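Local coordinates for glycoside hydrolase family 31 (Trueperella pyogenes, PDB 5I0F), which degrades cycloalternan through a covalent intermediate, probably by a retaining glycosidase mechanism, at residues E573-F584 and V718-Y726. Numbering follows the deposited sequence.
Sequences ELYARAFAAATF and VGWDIIPVY
Arg577 reaches from the helix into the loop 718-722 and hydrogen-bonds the carbonyl oxygens of Val718 and Gly719. Its CB leaves the helix beside the loop rather than straight at it. A bend at chi2 (-53°) turns the chain, which is extended from there to the guanidinium. The side chain lies against Trp537 of helix 537-551 and Val682. Trp720 CD1 sits over the centre of one guanidinium face, 4.0 Å from Arg577 CZ. The indole and guanidinium planes are 56° apart, so this is not a parallel stack. Arg577 NH2 donates to Val718 O at 2.7 Å, nearly straight (159°) and in both the carbonyl and guanidinium planes. Arg577 NH1 donates to Gly719 O at 3.2 Å from above the carbonyl plane, and makes a weak second bond to Val718 O. Ile722 N reaches Gly719 O from the opposite face, closing the type I turn Gly719-Ile722. A water links NH1 to Ile722 O.

Helix 572-583 follows the seventh strand of the family 31 TIM barrel. The turn leads into strand 725-728 of the C-terminal beta domain, so the contact joins the two domains. Trp720 O is hydrogen-bonded to Tyr625 OH of helix 617-646 and takes a bond from a water that also bonds weakly to Ala576 O.

The Trp720 ring lies across the start of the segment 573-584. Ala576 CB sits over one face, offset toward the rim, 3.7 Å from Trp720 CE3. Glu573 CB comes within 3.6 Å of Trp720 CZ2. A water in the indole plane accepts from NE1 and donates to Glu573 OE1, which also accepts a hydrogen bond from Gly686 N.

Farther along, both Ile723 torsions are anti and hold the CG1-CD1 branch extended, bringing Ile723 CD1 to Ala581 CA. Its CG2 touches Ala580 CB and Phe584 CE1. Val725 CG2 makes a CH-pi contact over the centre of the Phe584 ring, 3.9 Å from the centroid.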
# COMPACT_ATOMS: atom_id res chain seq x y z
N GLU A 573 18.69 20.27 5.34
CA GLU A 573 19.33 19.75 4.14
C GLU A 573 18.48 18.68 3.45
O GLU A 573 18.39 18.63 2.22
CB GLU A 573 20.72 19.19 4.47
CG GLU A 573 21.54 18.88 3.24
CD GLU A 573 22.91 18.32 3.56
OE1 GLU A 573 23.71 18.18 2.61
OE2 GLU A 573 23.19 17.96 4.74
N LEU A 574 17.86 17.82 4.26
CA LEU A 574 16.97 16.80 3.74
C LEU A 574 15.74 17.42 3.12
O LEU A 574 15.33 17.03 2.03
CB LEU A 574 16.58 15.78 4.84
CG LEU A 574 15.55 14.72 4.46
CD1 LEU A 574 16.00 13.89 3.26
CD2 LEU A 574 15.28 13.87 5.67
N TYR A 575 15.15 18.39 3.80
CA TYR A 575 14.00 19.10 3.23
C TYR A 575 14.35 19.71 1.88
O TYR A 575 13.63 19.53 0.91
CB TYR A 575 13.46 20.16 4.17
CG TYR A 575 12.10 20.72 3.78
CD1 TYR A 575 10.92 20.06 4.13
CD2 TYR A 575 11.99 21.91 3.10
CE1 TYR A 575 9.67 20.58 3.81
CE2 TYR A 575 10.74 22.45 2.78
CZ TYR A 575 9.59 21.78 3.13
OH TYR A 575 8.36 22.33 2.81
N ALA A 576 15.49 20.37 1.80
CA ALA A 576 15.95 20.96 0.54
C ALA A 576 16.11 19.95 -0.58
O ALA A 576 15.63 20.19 -1.69
CB ALA A 576 17.25 21.72 0.74
N ARG A 577 16.81 18.85 -0.31
CA ARG A 577 17.06 17.86 -1.37
C ARG A 577 15.77 17.15 -1.79
O ARG A 577 15.54 16.90 -2.97
CB ARG A 577 18.10 16.82 -0.94
CG ARG A 577 19.49 17.34 -0.64
CD ARG A 577 20.07 18.17 -1.76
NE ARG A 577 21.51 18.36 -1.63
CZ ARG A 577 22.24 19.13 -2.43
NH1 ARG A 577 21.69 19.82 -3.44
NH2 ARG A 577 23.56 19.21 -2.23
N ALA A 578 14.92 16.86 -0.82
CA ALA A 578 13.68 16.16 -1.07
C ALA A 578 12.67 17.05 -1.80
O ALA A 578 11.92 16.57 -2.66
CB ALA A 578 13.08 15.67 0.23
N PHE A 579 12.64 18.34 -1.45
CA PHE A 579 11.74 19.29 -2.12
C PHE A 579 12.14 19.42 -3.60
O PHE A 579 11.28 19.41 -4.49
CB PHE A 579 11.74 20.64 -1.39
CG PHE A 579 10.54 21.52 -1.68
CD1 PHE A 579 10.46 22.26 -2.85
CD2 PHE A 579 9.51 21.65 -0.75
CE1 PHE A 579 9.38 23.09 -3.11
CE2 PHE A 579 8.42 22.48 -1.00
CZ PHE A 579 8.34 23.19 -2.19
N ALA A 580 13.45 19.50 -3.87
CA ALA A 580 13.97 19.57 -5.25
C ALA A 580 13.60 18.30 -6.03
O ALA A 580 13.13 18.36 -7.17
CB ALA A 580 15.48 19.79 -5.24
N ALA A 581 13.77 17.14 -5.40
CA ALA A 581 13.45 15.89 -6.07
C ALA A 581 11.97 15.79 -6.38
O ALA A 581 11.61 15.38 -7.50
CB ALA A 581 13.88 14.70 -5.23
N ALA A 582 11.14 16.14 -5.39
CA ALA A 582 9.69 16.07 -5.52
C ALA A 582 9.18 16.94 -6.66
O ALA A 582 8.15 16.62 -7.27
CB ALA A 582 9.01 16.44 -4.20
N THR A 583 9.90 18.03 -6.95
CA THR A 583 9.58 18.93 -8.07
C THR A 583 9.59 18.20 -9.42
O THR A 583 8.87 18.61 -10.35
CB THR A 583 10.56 20.13 -8.05
OG1 THR A 583 10.40 20.83 -6.81
CG2 THR A 583 10.33 21.12 -9.18
N PHE A 584 10.39 17.15 -9.55
CA PHE A 584 10.51 16.37 -10.77
C PHE A 584 9.93 14.95 -10.63
O PHE A 584 10.49 14.00 -11.18
CB PHE A 584 11.99 16.30 -11.21
CG PHE A 584 12.54 17.64 -11.59
CD1 PHE A 584 13.07 18.49 -10.64
CD2 PHE A 584 12.45 18.07 -12.90
CE1 PHE A 584 13.54 19.75 -11.01
CE2 PHE A 584 12.93 19.33 -13.28
CZ PHE A 584 13.47 20.16 -12.32
N VAL A 718 26.43 20.75 -6.83
CA VAL A 718 25.04 20.70 -6.35
C VAL A 718 24.79 21.55 -5.09
O VAL A 718 24.55 21.03 -3.99
CB VAL A 718 24.54 19.24 -6.16
CG1 VAL A 718 24.33 18.59 -7.52
CG2 VAL A 718 25.49 18.41 -5.32
N GLY A 719 24.79 22.87 -5.26
CA GLY A 719 24.22 23.75 -4.24
C GLY A 719 22.75 23.37 -4.03
O GLY A 719 22.17 22.64 -4.85
N TRP A 720 22.13 23.87 -2.98
CA TRP A 720 20.75 23.46 -2.67
C TRP A 720 19.74 23.92 -3.73
O TRP A 720 18.67 23.33 -3.85
CB TRP A 720 20.35 23.96 -1.29
CG TRP A 720 21.07 23.27 -0.14
CD1 TRP A 720 22.14 22.42 -0.21
CD2 TRP A 720 20.75 23.40 1.24
NE1 TRP A 720 22.51 22.04 1.05
CE2 TRP A 720 21.67 22.62 1.96
CE3 TRP A 720 19.77 24.12 1.95
CZ2 TRP A 720 21.64 22.51 3.37
CZ3 TRP A 720 19.74 24.01 3.35
CH2 TRP A 720 20.67 23.20 4.03
N ASP A 721 20.09 24.94 -4.50
CA ASP A 721 19.28 25.41 -5.63
C ASP A 721 19.42 24.59 -6.91
O ASP A 721 18.80 24.93 -7.91
CB ASP A 721 19.52 26.90 -5.91
CG ASP A 721 20.96 27.24 -6.14
OD1 ASP A 721 21.87 26.41 -5.95
OD2 ASP A 721 21.21 28.40 -6.49
N ILE A 722 20.21 23.51 -6.88
CA ILE A 722 20.37 22.58 -8.01
C ILE A 722 19.95 21.16 -7.62
O ILE A 722 20.31 20.69 -6.55
CB ILE A 722 21.86 22.49 -8.44
CG1 ILE A 722 22.41 23.89 -8.79
CG2 ILE A 722 22.09 21.50 -9.58
CD1 ILE A 722 21.81 24.53 -10.02
N ILE A 723 19.21 20.50 -8.50
CA ILE A 723 19.10 19.05 -8.54
C ILE A 723 19.54 18.67 -9.97
O ILE A 723 19.06 19.28 -10.91
CB ILE A 723 17.69 18.50 -8.20
CG1 ILE A 723 17.64 16.98 -8.46
CG2 ILE A 723 16.58 19.23 -8.94
CD1 ILE A 723 16.31 16.33 -8.13
N PRO A 724 20.46 17.69 -10.13
CA PRO A 724 20.91 17.36 -11.47
C PRO A 724 19.78 16.88 -12.39
O PRO A 724 19.07 15.91 -12.07
CB PRO A 724 21.97 16.27 -11.23
CG PRO A 724 22.46 16.53 -9.86
CD PRO A 724 21.26 17.00 -9.10
N VAL A 725 19.61 17.60 -13.48
CA VAL A 725 18.55 17.36 -14.44
C VAL A 725 19.15 17.66 -15.80
O VAL A 725 19.72 18.74 -15.99
CB VAL A 725 17.32 18.28 -14.21
CG1 VAL A 725 16.33 18.15 -15.37
CG2 VAL A 725 16.63 17.94 -12.89
N TYR A 726 19.02 16.71 -16.72
CA TYR A 726 19.57 16.84 -18.07
C TYR A 726 18.45 16.66 -19.09
O TYR A 726 17.63 15.76 -18.94
CB TYR A 726 20.67 15.80 -18.28
CG TYR A 726 21.82 15.99 -17.32
CD1 TYR A 726 21.79 15.41 -16.06
CD2 TYR A 726 22.93 16.79 -17.65
CE1 TYR A 726 22.83 15.57 -15.16
CE2 TYR A 726 23.99 16.96 -16.75
CZ TYR A 726 23.94 16.35 -15.51
OH TYR A 726 24.95 16.51 -14.59
O HOH W 1 24.60 20.60 1.93
O HOH W 2 18.10 20.92 -2.94
O HOH W 3 19.20 19.06 -4.86